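Local coordinates for periplasmic binding protein/LacI transcriptional regulator (PDB 5OCP) that binds L-arabinofuranose, in both its alpha and beta forms, in the periplasm and probably delivers it to an ABC transporter for uptake, at residues V8-G13 with F35-Q40; A59-P64 with V85-N90. One frame throughout, in Å; residues are numbered along the deposited sequence.

Contact 1 of 2, residues V8-G13 with F35-Q40; sequences VGSESG and FADAQQ. With AHR (alpha-L-arabinofuranose), chain I; FUB (beta-L-arabinofuranose), chain J.
Gln40 and Glu11 reach each other through bent side chains: Gln40 turns at chi2 (-53°), while the CG of Glu11 sits between its own backbone N and carbonyl carbon (chi1 70°) before the chain bends at chi2. This brings the carboxamide of Gln40 against Gly9, Ser10 and Glu11, and both its ends are used. OE1 of Gln40 takes the backbone N-H of Ser10 on an in-plane lone pair, 2.9 Å from that N and nearly straight at hydrogen. NE2 of Gln40 donates in its own amide plane to OE1 of Glu11, also at 2.9 Å, but meets this oxygen from above the carboxylate plane, and the two flat groups stand 77° apart. Two bonds from one amide thus fix its rotation. At the root of the same residue, Gln40 N donates to Val8 O at 2.8 Å, and Ala38 CB touches that carbonyl from another direction. These turns follow the C-terminal ends of neighbouring parallel strands 2-7 and 32-37 in the first lobe of a periplasmic-binding-protein fold, where the loops face the sugar cleft. Asp37 OD1 accepts from Gln39 N at 2.7 Å, closing an Asx turn; the same oxygen lies 3.1 Å from Gly9 CA, a close approach onto a residue without a side chain. Water 1 bridges the two segments at the solvent-exposed side, donating to Asp37 OD2 and hydrogen-bonded to Ser10 OG. The other carboxylate oxygen of Glu11, OE2, forms a salt bridge with Arg15 and lies 2.6 Å from O1 of either arabinofuranose anomer. Ser12, at the N-cap of helix 13-29, caps Arg15 N with its OG, which also sits 2.9 Å from the sugar O2.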
ATOM      1  N   VAL A   8       7.889   7.157  -2.798  1.00 13.43           N
ATOM      2  CA  VAL A   8       8.724   5.959  -2.798  1.00 14.39           C
ATOM      3  C   VAL A   8       9.291   5.605  -4.193  1.00 16.45           C
ATOM      4  O   VAL A   8      10.503   5.257  -4.324  1.00 15.73           O
ATOM      5  CB  VAL A   8       7.895   4.773  -2.260  1.00 15.85           C
ATOM      6  CG1 VAL A   8       8.594   3.469  -2.461  1.00 17.54           C
ATOM      7  CG2 VAL A   8       7.496   5.012  -0.762  1.00 15.21           C
ATOM      8  N   GLY A   9       8.397   5.535  -5.154  1.00 15.41           N
ATOM      9  CA  GLY A   9       8.682   4.951  -6.454  1.00 16.93           C
ATOM     10  C   GLY A   9       7.412   4.644  -7.217  1.00 16.23           C
ATOM     11  O   GLY A   9       6.419   5.338  -7.059  1.00 16.60           O
ATOM     12  N   SER A  10       7.447   3.566  -7.991  1.00 16.68           N
ATOM     13  CA  SER A  10       6.354   3.172  -8.884  1.00 18.13           C
ATOM     14  C   SER A  10       6.221   1.664  -8.939  1.00 17.89           C
ATOM     15  O   SER A  10       5.907   1.087  -9.978  1.00 20.98           O
ATOM     16  CB  SER A  10       6.561   3.824 -10.258  1.00 21.42           C
ATOM     17  OG  SER A  10       7.788   3.379 -10.748  1.00 25.41           O
ATOM     18  N   GLU A  11       6.451   0.994  -7.806  1.00 16.58           N
ATOM     19  CA  GLU A  11       6.503  -0.456  -7.752  1.00 17.24           C
ATOM     20  C   GLU A  11       5.162  -1.183  -8.088  1.00 17.43           C
ATOM     21  O   GLU A  11       5.170  -2.348  -8.449  1.00 17.86           O
ATOM     22  CB  GLU A  11       7.017  -0.950  -6.388  1.00 18.15           C
ATOM     23  CG  GLU A  11       6.118  -0.766  -5.148  1.00 17.49           C
ATOM     24  CD  GLU A  11       6.055   0.652  -4.567  1.00 16.90           C
ATOM     25  OE1 GLU A  11       6.747   1.568  -5.058  1.00 15.97           O
ATOM     26  OE2 GLU A  11       5.205   0.881  -3.673  1.00 16.54           O
ATOM     27  N   SER A  12       4.030  -0.505  -7.870  1.00 14.25           N
ATOM     28  CA  SER A  12       2.703  -1.097  -8.031  1.00 14.31           C
ATOM     29  C   SER A  12       1.867  -0.041  -8.711  1.00 14.46           C
ATOM     30  O   SER A  12       2.071   1.175  -8.551  1.00 13.98           O
ATOM     31  CB  SER A  12       2.055  -1.546  -6.655  1.00 13.44           C
ATOM     32  OG  SER A  12       1.800  -0.369  -5.895  1.00 14.13           O
ATOM     33  N   GLY A  13       0.840  -0.516  -9.387  1.00 15.04           N
ATOM     34  CA  GLY A  13      -0.216   0.319  -9.816  1.00 16.45           C
ATOM     35  C   GLY A  13      -0.910   1.105  -8.724  1.00 15.82           C
ATOM     36  O   GLY A  13      -1.290   2.309  -8.946  1.00 17.39           O
ATOM     37  N   PHE A  35       6.867  17.269  -6.726  1.00 16.90           N
ATOM     38  CA  PHE A  35       6.743  15.828  -6.568  1.00 16.79           C
ATOM     39  C   PHE A  35       8.093  15.205  -6.900  1.00 16.81           C
ATOM     40  O   PHE A  35       8.682  15.524  -7.949  1.00 17.45           O
ATOM     41  CB  PHE A  35       5.711  15.311  -7.513  1.00 18.19           C
ATOM     42  CG  PHE A  35       5.599  13.821  -7.549  1.00 19.53           C
ATOM     43  CD1 PHE A  35       4.692  13.160  -6.694  1.00 23.28           C
ATOM     44  CD2 PHE A  35       6.300  13.092  -8.448  1.00 20.51           C
ATOM     45  CE1 PHE A  35       4.575  11.764  -6.808  1.00 18.68           C
ATOM     46  CE2 PHE A  35       6.219  11.713  -8.529  1.00 21.61           C
ATOM     47  CZ  PHE A  35       5.350  11.040  -7.707  1.00 23.50           C
ATOM     48  N   ALA A  36       8.588  14.324  -6.051  1.00 14.23           N
ATOM     49  CA  ALA A  36       9.793  13.571  -6.363  1.00 14.69           C
ATOM     50  C   ALA A  36       9.598  12.076  -6.277  1.00 17.63           C
ATOM     51  O   ALA A  36       8.950  11.620  -5.340  1.00 18.14           O
ATOM     52  CB  ALA A  36      10.891  14.024  -5.421  1.00 15.50           C
ATOM     53  N   ASP A  37      10.128  11.357  -7.262  1.00 14.89           N
ATOM     54  CA  ASP A  37      10.064   9.907  -7.318  1.00 17.13           C
ATOM     55  C   ASP A  37      11.459   9.414  -6.968  1.00 16.85           C
ATOM     56  O   ASP A  37      12.441   9.810  -7.595  1.00 17.20           O
ATOM     57  CB  ASP A  37       9.666   9.435  -8.716  1.00 19.79           C
ATOM     58  CG  ASP A  37       9.577   7.925  -8.818  1.00 26.03           C
ATOM     59  OD1 ASP A  37      10.193   7.234  -7.980  1.00 22.83           O
ATOM     60  OD2 ASP A  37       8.889   7.429  -9.735  1.00 31.93           O
ATOM     61  N   ALA A  38      11.542   8.551  -5.966  1.00 14.60           N
ATOM     62  CA  ALA A  38      12.856   8.034  -5.490  1.00 14.78           C
ATOM     63  C   ALA A  38      13.303   6.743  -6.122  1.00 14.21           C
ATOM     64  O   ALA A  38      14.416   6.212  -5.793  1.00 17.09           O
ATOM     65  CB  ALA A  38      12.820   7.902  -3.973  1.00 15.88           C
ATOM     66  N   GLN A  39      12.555   6.194  -7.062  1.00 15.37           N
ATOM     67  CA  GLN A  39      12.938   4.955  -7.691  1.00 17.33           C
ATOM     68  C   GLN A  39      13.293   3.824  -6.733  1.00 17.17           C
ATOM     69  O   GLN A  39      14.273   3.091  -6.906  1.00 15.98           O
ATOM     70  CB  GLN A  39      14.014   5.191  -8.783  1.00 19.06           C
ATOM     71  CG  GLN A  39      13.525   6.245  -9.777  1.00 19.94           C
ATOM     72  CD  GLN A  39      14.493   6.556 -10.924  1.00 23.52           C
ATOM     73  OE1 GLN A  39      15.656   6.222 -10.875  1.00 23.37           O
ATOM     74  NE2 GLN A  39      13.992   7.270 -11.929  1.00 25.40           N
ATOM     75  N   GLN A  40      12.465   3.722  -5.708  1.00 14.55           N
ATOM     76  CA  GLN A  40      12.597   2.674  -4.673  1.00 16.18           C
ATOM     77  C   GLN A  40      13.749   2.858  -3.666  1.00 18.72           C
ATOM     78  O   GLN A  40      13.924   1.959  -2.824  1.00 21.41           O
ATOM     79  CB  GLN A  40      12.580   1.249  -5.227  1.00 16.82           C
ATOM     80  CG  GLN A  40      11.785   0.981  -6.518  1.00 20.03           C
ATOM     81  CD  GLN A  40      10.332   1.440  -6.503  1.00 22.45           C
ATOM     82  OE1 GLN A  40       9.812   1.966  -7.574  1.00 22.48           O
ATOM     83  NE2 GLN A  40       9.642   1.227  -5.328  1.00 18.73           N
TER
HETATM   84  O5  AHR I 407       2.414   1.308   1.367  0.50  9.68           O
HETATM   85  C5  AHR I 407       1.333   0.850   0.614  0.50  9.29           C
HETATM   86  C4  AHR I 407       1.739  -0.359  -0.210  0.50  9.24           C
HETATM   87  O4  AHR I 407       2.880  -0.085  -0.988  0.50  8.99           O
HETATM   88  C3  AHR I 407       0.611  -0.810  -1.157  0.50  9.08           C
HETATM   89  O3  AHR I 407      -0.252  -1.644  -0.455  0.50  9.41           O
HETATM   90  C2  AHR I 407       1.446  -1.458  -2.249  0.50  9.17           C
HETATM   91  O2  AHR I 407       0.822  -1.610  -3.490  0.50  9.41           O
HETATM   92  C1  AHR I 407       2.566  -0.438  -2.344  0.50  9.47           C
HETATM   93  O1  AHR I 407       3.630  -1.012  -2.910  0.50 10.09           O
HETATM   94  O5  FUB J 408       2.413   1.307   1.366  0.50 14.06           O
HETATM   95  C5  FUB J 408       1.337   0.849   0.607  0.50 12.97           C
HETATM   96  C4  FUB J 408       1.746  -0.358  -0.220  0.50 12.74           C
HETATM   97  O4  FUB J 408       2.895  -0.101  -0.989  0.50 12.21           O
HETATM   98  C3  FUB J 408       0.626  -0.809  -1.172  0.50 12.38           C
HETATM   99  O3  FUB J 408      -0.248  -1.630  -0.462  0.50 12.84           O
HETATM  100  C2  FUB J 408       1.449  -1.525  -2.236  0.50 12.46           C
HETATM  101  O2  FUB J 408       0.819  -1.621  -3.493  0.50 12.95           O
HETATM  102  C1  FUB J 408       2.797  -0.804  -2.242  0.50 12.39           C
HETATM  103  O1  FUB J 408       2.738   0.138  -3.197  0.50 13.65           O
HETATM  104  O   HOH W   1       9.902   4.999 -10.162  1.00 28.89           O

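Contact 2 of 2, residues A59-P64 with V85-N90; sequences AIIIAP and VIVDRN. With AHR (alpha-L-arabinofuranose), chain I; FUB (beta-L-arabinofuranose), chain J.
Ile61 and Val87 meet obliquely, branch against branch, on one face of a parallel sheet: CG2 of Ile61 lies 3.6 Å from CG2 of Val87, and CG1 of Val87 is almost as near. Strands 59-62 and 84-87 are joined through helix 71-79 as a beta-alpha-beta unit of the first lobe. Three backbone bonds zip them together in the staggered parallel manner, Val85 N to Ile60 O, Ile62 N to Val85 O and Val87 N to Ile62 O, while the short axes diverge by 23°. The Ile61 face also carries Val85 and is covered by helix 248-259, with Phe252 on Ile61 and Ala251 on Val85. On the reverse face, Ile86 has CG1 beside its backbone N (chi1 -55°), which leaves CG2 anti to that N, against the Pro64 ring; the two side chains cross at about a right angle, with Pro64 CD 3.8 Å from that methyl. Pro64 CG rests 3.5 Å from Asn90 O, and water 2 donates to both Pro64 O and Asn90 O.

Beyond the strand end the chain turns into the sugar pocket. Asp88 brings OD1 to 2.6 Å from O5 of either anomer, and its OD2 is held by a salt bridge to Arg15. Arg89 passes the Pro64 carbonyl with CB and CD, then extends from CG to NE, which carries the guanidinium to the ligand. There NE reaches the sugar O5 at 3.0 Å in the guanidinium plane, and at the same edge NH2 donates to the sugar O4 at 2.9 Å, with an angle at hydrogen of 167°.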
ATOM      1  N   ALA A  59       6.049  23.271   3.211  1.00 17.26           N
ATOM      2  CA  ALA A  59       5.857  22.000   3.915  1.00 17.58           C
ATOM      3  C   ALA A  59       6.397  20.870   3.076  1.00 15.53           C
ATOM      4  O   ALA A  59       6.535  20.990   1.866  1.00 14.49           O
ATOM      5  CB  ALA A  59       4.383  21.746   4.113  1.00 16.58           C
ATOM      6  N   ILE A  60       6.605  19.748   3.752  1.00 15.85           N
ATOM      7  CA  ILE A  60       7.153  18.560   3.143  1.00 16.14           C
ATOM      8  C   ILE A  60       6.204  17.395   3.500  1.00 14.96           C
ATOM      9  O   ILE A  60       5.861  17.240   4.627  1.00 16.17           O
ATOM     10  CB  ILE A  60       8.567  18.282   3.640  1.00 16.05           C
ATOM     11  CG1 ILE A  60       9.499  19.399   3.061  1.00 17.47           C
ATOM     12  CG2 ILE A  60       9.076  16.887   3.276  1.00 16.47           C
ATOM     13  CD1 ILE A  60      10.836  19.439   3.784  1.00 20.04           C
ATOM     14  N   ILE A  61       5.874  16.588   2.508  1.00 14.20           N
ATOM     15  CA  ILE A  61       5.152  15.288   2.760  1.00 13.77           C
ATOM     16  C   ILE A  61       6.147  14.194   2.337  1.00 13.43           C
ATOM     17  O   ILE A  61       6.787  14.246   1.249  1.00 12.78           O
ATOM     18  CB  ILE A  61       3.923  15.199   1.910  1.00 14.82           C
ATOM     19  CG1 ILE A  61       2.954  16.342   2.289  1.00 16.38           C
ATOM     20  CG2 ILE A  61       3.224  13.814   2.096  1.00 14.76           C
ATOM     21  CD1 ILE A  61       1.785  16.481   1.322  1.00 18.34           C
ATOM     22  N   ILE A  62       6.266  13.196   3.197  1.00 12.21           N
ATOM     23  CA  ILE A  62       7.147  12.017   2.948  1.00 12.24           C
ATOM     24  C   ILE A  62       6.325  10.683   3.028  1.00 13.87           C
ATOM     25  O   ILE A  62       5.614  10.506   4.026  1.00 13.07           O
ATOM     26  CB  ILE A  62       8.336  11.905   3.931  1.00 13.25           C
ATOM     27  CG1 ILE A  62       9.166  13.159   3.942  1.00 13.54           C
ATOM     28  CG2 ILE A  62       9.121  10.619   3.667  1.00 12.88           C
ATOM     29  CD1 ILE A  62      10.209  13.160   5.048  1.00 14.79           C
ATOM     30  N   ALA A  63       6.344   9.837   1.969  1.00 12.14           N
ATOM     31  CA  ALA A  63       5.822   8.513   2.000  1.00 12.09           C
ATOM     32  C   ALA A  63       7.065   7.633   2.177  1.00 12.31           C
ATOM     33  O   ALA A  63       7.787   7.389   1.212  1.00 12.24           O
ATOM     34  CB  ALA A  63       5.108   8.144   0.693  1.00 12.56           C
ATOM     35  N   PRO A  64       7.393   7.230   3.406  1.00 13.82           N
ATOM     36  CA  PRO A  64       8.736   6.648   3.585  1.00 13.34           C
ATOM     37  C   PRO A  64       8.870   5.191   3.146  1.00 11.88           C
ATOM     38  O   PRO A  64       8.018   4.357   3.461  1.00 13.42           O
ATOM     39  CB  PRO A  64       8.920   6.771   5.093  1.00 14.29           C
ATOM     40  CG  PRO A  64       7.515   6.563   5.627  1.00 15.04           C
ATOM     41  CD  PRO A  64       6.696   7.383   4.699  1.00 14.40           C
ATOM     42  N   VAL A  85       4.766  16.125   7.053  1.00 14.50           N
ATOM     43  CA  VAL A  85       3.678  15.182   7.252  1.00 13.74           C
ATOM     44  C   VAL A  85       4.130  13.844   6.668  1.00 14.70           C
ATOM     45  O   VAL A  85       4.684  13.786   5.546  1.00 14.18           O
ATOM     46  CB  VAL A  85       2.471  15.643   6.551  1.00 14.16           C
ATOM     47  CG1 VAL A  85       1.355  14.593   6.694  1.00 14.91           C
ATOM     48  CG2 VAL A  85       2.021  16.991   7.131  1.00 15.53           C
ATOM     49  N   ILE A  86       3.928  12.779   7.450  1.00 13.59           N
ATOM     50  CA  ILE A  86       4.214  11.461   6.958  1.00 13.47           C
ATOM     51  C   ILE A  86       2.944  10.898   6.420  1.00 14.72           C
ATOM     52  O   ILE A  86       1.880  11.055   7.025  1.00 13.48           O
ATOM     53  CB  ILE A  86       4.708  10.572   8.132  1.00 14.01           C
ATOM     54  CG1 ILE A  86       5.902  11.171   8.860  1.00 15.18           C
ATOM     55  CG2 ILE A  86       5.015   9.148   7.673  1.00 14.62           C
ATOM     56  CD1 ILE A  86       7.112  11.417   7.957  1.00 17.82           C
ATOM     57  N   VAL A  87       2.994  10.192   5.273  1.00 13.15           N
ATOM     58  CA  VAL A  87       1.839   9.566   4.684  1.00 12.70           C
ATOM     59  C   VAL A  87       2.169   8.103   4.291  1.00 13.21           C
ATOM     60  O   VAL A  87       3.295   7.765   3.991  1.00 12.80           O
ATOM     61  CB  VAL A  87       1.322  10.265   3.436  1.00 13.27           C
ATOM     62  CG1 VAL A  87       0.804  11.655   3.824  1.00 13.01           C
ATOM     63  CG2 VAL A  87       2.382  10.374   2.355  1.00 13.76           C
ATOM     64  N   ASP A  88       1.145   7.289   4.356  1.00 12.95           N
ATOM     65  CA  ASP A  88       1.169   5.917   3.821  1.00 13.57           C
ATOM     66  C   ASP A  88       1.917   5.049   4.794  1.00 13.57           C
ATOM     67  O   ASP A  88       1.294   4.574   5.771  1.00 14.22           O
ATOM     68  CB  ASP A  88       1.615   5.924   2.344  1.00 15.22           C
ATOM     69  CG  ASP A  88       2.054   4.528   1.847  1.00 16.34           C
ATOM     70  OD1 ASP A  88       1.517   3.503   2.366  1.00 15.39           O
ATOM     71  OD2 ASP A  88       2.991   4.439   0.982  1.00 17.26           O
ATOM     72  N   ARG A  89       3.217   4.867   4.641  1.00 12.84           N
ATOM     73  CA  ARG A  89       3.999   4.062   5.572  1.00 12.48           C
ATOM     74  C   ARG A  89       4.404   4.889   6.795  1.00 12.26           C
ATOM     75  O   ARG A  89       3.876   6.015   7.019  1.00 16.24           O
ATOM     76  CB  ARG A  89       5.171   3.380   4.873  1.00 12.23           C
ATOM     77  CG  ARG A  89       4.708   2.542   3.694  1.00 12.27           C
ATOM     78  CD  ARG A  89       5.881   1.906   2.958  1.00 11.99           C
ATOM     79  NE  ARG A  89       5.380   1.146   1.769  1.00 11.85           N
ATOM     80  CZ  ARG A  89       6.193   0.634   0.836  1.00 12.03           C
ATOM     81  NH1 ARG A  89       7.504   0.791   0.880  1.00 13.01           N
ATOM     82  NH2 ARG A  89       5.667   0.041  -0.253  1.00 12.65           N
ATOM     83  N   ASN A  90       5.205   4.273   7.629  1.00 14.10           N
ATOM     84  CA  ASN A  90       5.570   4.931   8.899  1.00 13.63           C
ATOM     85  C   ASN A  90       7.073   5.087   8.986  1.00 16.09           C
ATOM     86  O   ASN A  90       7.878   4.432   8.327  1.00 15.26           O
ATOM     87  CB  ASN A  90       5.070   4.137  10.126  1.00 15.41           C
ATOM     88  CG  ASN A  90       4.908   4.986  11.396  1.00 19.37           C
ATOM     89  OD1 ASN A  90       4.979   6.210  11.356  1.00 19.16           O
ATOM     90  ND2 ASN A  90       4.785   4.311  12.535  1.00 21.85           N
TER
HETATM   91  O5  AHR I 407       2.414   1.308   1.367  0.50  9.68           O
HETATM   92  C5  AHR I 407       1.333   0.850   0.614  0.50  9.29           C
HETATM   93  C4  AHR I 407       1.739  -0.359  -0.210  0.50  9.24           C
HETATM   94  O4  AHR I 407       2.880  -0.085  -0.988  0.50  8.99           O
HETATM   95  C3  AHR I 407       0.611  -0.810  -1.157  0.50  9.08           C
HETATM   96  O3  AHR I 407      -0.252  -1.644  -0.455  0.50  9.41           O
HETATM   97  C2  AHR I 407       1.446  -1.458  -2.249  0.50  9.17           C
HETATM   98  O2  AHR I 407       0.822  -1.610  -3.490  0.50  9.41           O
HETATM   99  C1  AHR I 407       2.566  -0.438  -2.344  0.50  9.47           C
HETATM  100  O1  AHR I 407       3.630  -1.012  -2.910  0.50 10.09           O
HETATM  101  O5  FUB J 408       2.413   1.307   1.366  0.50 14.06           O
HETATM  102  C5  FUB J 408       1.337   0.849   0.607  0.50 12.97           C
HETATM  103  C4  FUB J 408       1.746  -0.358  -0.220  0.50 12.74           C
HETATM  104  O4  FUB J 408       2.895  -0.101  -0.989  0.50 12.21           O
HETATM  105  C3  FUB J 408       0.626  -0.809  -1.172  0.50 12.38           C
HETATM  106  O3  FUB J 408      -0.248  -1.630  -0.462  0.50 12.84           O
HETATM  107  C2  FUB J 408       1.449  -1.525  -2.236  0.50 12.46           C
HETATM  108  O2  FUB J 408       0.819  -1.621  -3.493  0.50 12.95           O
HETATM  109  C1  FUB J 408       2.797  -0.804  -2.242  0.50 12.39           C
HETATM  110  O1  FUB J 408       2.738   0.138  -3.197  0.50 13.65           O
HETATM  111  O   HOH W   2       8.097   2.290   5.877  1.00 18.32           O

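Both contacts belong to one parallel sheet, with strand 2-7 standing between 32-37 and 59-62, and their centres lie about 13 Å apart. Along the chain the two follow one another without overlap, yet their loops converge on the same arabinofuranose. Contact 1 meets it on the O1 and O2 side, contact 2 at O4 and O5. The two touch directly where Val8 CG2 comes 3.1 Å from Ala63 O. Glu11 OE2 and Arg89 NH2, 3.6 Å apart, form a long, weak ion pair beside the sugar. Arg15, shared by the carboxylates of Glu11 and Asp88, also hydrogen-bonds the ligand.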